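Cyclic di-GMP receptor atypical PilZ domain-containing protein (Xanthomonas campestris pv. campestris, PDB 3RQA) is of unknown function but belongs to the atypical PilZ family of cyclic di-GMP receptors and assembles into a tetramer through a parallel four-helix bundle. Local coordinates at residues P71-V74 / Q75-A79. Numbering follows the deposited sequence.
Sequences PLLV and QRMDA
Arg76 N and Leu72 O are 3.2 Å apart with an N-H...O angle of 164°, and this hydrogen bond closes the first turn of helix 73-95, with Leu72 at the N-cap. Gln75 N approaches the same oxygen, Leu72 O, only weakly, at an N-H...O angle of 122°. The i to i+4 pattern continues from Met77 N to Leu73 O at 3.2 Å and from Asp78 N to Val74 O at 3.0 Å. Two salt bridges leave the chain: Arg76 NH2 to Asp57 of a second subunit, and Asp78 OD2 to Lys80 of a third.

Leu72 lies against the Arg76 chain, its CG 3.6 Å from Arg76 NE, while Leu72 CD1 sits 4.1 Å above one guanidinium face, displaced toward the rim. A bend at chi2 (71°) brings CD and NE of the arginine back alongside Leu72. One turn apart, Leu73 CD1 meets Met77 SD at 3.2 Å.

Leu73 and Met77 both pack on the second subunit, on its Val74 and Asp78, and Val74 and Met77 also meet Met77 of the third. The centre of this contact lies about 32 Å from the centre of the chain, consistent with helix 73-95 contributing to the tetrameric helical bundle.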
loop_
_atom_site.group_PDB
_atom_site.type_symbol
_atom_site.label_atom_id
_atom_site.label_comp_id
_atom_site.label_asym_id
_atom_site.label_seq_id
_atom_site.Cartn_x
_atom_site.Cartn_y
_atom_site.Cartn_z
ATOM N N PRO C 71 -23.203 -11.913 2.179
ATOM C CA PRO C 71 -23.082 -12.587 0.881
ATOM C C PRO C 71 -21.709 -13.225 0.693
ATOM O O PRO C 71 -21.195 -13.877 1.600
ATOM C CB PRO C 71 -23.350 -11.460 -0.114
ATOM C CG PRO C 71 -22.850 -10.255 0.606
ATOM C CD PRO C 71 -23.385 -10.464 1.996
ATOM N N LEU C 72 -21.120 -13.051 -0.484
ATOM C CA LEU C 72 -19.800 -13.612 -0.749
ATOM C C LEU C 72 -18.895 -12.561 -1.388
ATOM O O LEU C 72 -17.669 -12.653 -1.311
ATOM C CB LEU C 72 -19.902 -14.836 -1.667
ATOM C CG LEU C 72 -18.603 -15.632 -1.852
ATOM C CD1 LEU C 72 -18.171 -16.213 -0.513
ATOM C CD2 LEU C 72 -18.803 -16.746 -2.873
ATOM N N LEU C 73 -19.506 -11.564 -2.021
ATOM C CA LEU C 73 -18.753 -10.492 -2.654
ATOM C C LEU C 73 -18.033 -9.717 -1.547
ATOM O O LEU C 73 -16.914 -9.232 -1.732
ATOM C CB LEU C 73 -19.706 -9.566 -3.423
ATOM C CG LEU C 73 -19.188 -8.415 -4.305
ATOM C CD1 LEU C 73 -18.537 -7.346 -3.453
ATOM C CD2 LEU C 73 -18.209 -8.948 -5.329
ATOM N N VAL C 74 -18.679 -9.615 -0.389
ATOM C CA VAL C 74 -18.099 -8.901 0.738
ATOM C C VAL C 74 -17.007 -9.716 1.434
ATOM O O VAL C 74 -16.074 -9.143 2.004
ATOM C CB VAL C 74 -19.190 -8.502 1.754
ATOM C CG1 VAL C 74 -18.580 -7.719 2.914
ATOM C CG2 VAL C 74 -20.235 -7.654 1.063
ATOM N N GLN C 75 -17.114 -11.043 1.386
ATOM C CA GLN C 75 -16.100 -11.903 1.997
ATOM C C GLN C 75 -14.800 -11.723 1.217
ATOM O O GLN C 75 -13.727 -11.611 1.805
ATOM C CB GLN C 75 -16.503 -13.381 1.943
ATOM C CG GLN C 75 -17.853 -13.718 2.554
ATOM C CD GLN C 75 -18.128 -15.221 2.580
ATOM O OE1 GLN C 75 -19.262 -15.646 2.794
ATOM N NE2 GLN C 75 -17.085 -16.031 2.371
ATOM N N ARG C 76 -14.905 -11.707 -0.111
ATOM C CA ARG C 76 -13.736 -11.523 -0.972
ATOM C C ARG C 76 -13.099 -10.164 -0.700
ATOM O O ARG C 76 -11.882 -10.062 -0.563
ATOM C CB ARG C 76 -14.119 -11.616 -2.455
ATOM C CG ARG C 76 -14.094 -13.028 -3.051
ATOM C CD ARG C 76 -15.223 -13.897 -2.527
ATOM N NE ARG C 76 -15.358 -15.142 -3.287
ATOM C CZ ARG C 76 -14.648 -16.247 -3.074
ATOM N NH1 ARG C 76 -13.740 -16.286 -2.111
ATOM N NH2 ARG C 76 -14.844 -17.317 -3.830
ATOM N N MET C 77 -13.924 -9.122 -0.632
ATOM C CA MET C 77 -13.429 -7.780 -0.349
ATOM C C MET C 77 -12.631 -7.820 0.963
ATOM O O MET C 77 -11.491 -7.342 1.020
ATOM C CB MET C 77 -14.602 -6.784 -0.276
ATOM C CG MET C 77 -15.156 -6.409 -1.663
ATOM S SD MET C 77 -16.699 -5.459 -1.699
ATOM C CE MET C 77 -16.178 -3.957 -1.005
ATOM N N ASP C 78 -13.212 -8.410 2.003
ATOM C CA ASP C 78 -12.519 -8.529 3.296
ATOM C C ASP C 78 -11.190 -9.298 3.145
ATOM O O ASP C 78 -10.193 -8.975 3.805
ATOM C CB ASP C 78 -13.413 -9.247 4.314
ATOM C CG ASP C 78 -12.894 -9.132 5.738
ATOM O OD1 ASP C 78 -12.980 -10.129 6.478
ATOM O OD2 ASP C 78 -12.414 -8.046 6.127
ATOM N N ALA C 79 -11.182 -10.313 2.277
ATOM C CA ALA C 79 -9.981 -11.098 2.030
ATOM C C ALA C 79 -8.895 -10.193 1.440
ATOM O O ALA C 79 -7.740 -10.202 1.887
ATOM C CB ALA C 79 -10.287 -12.240 1.068
#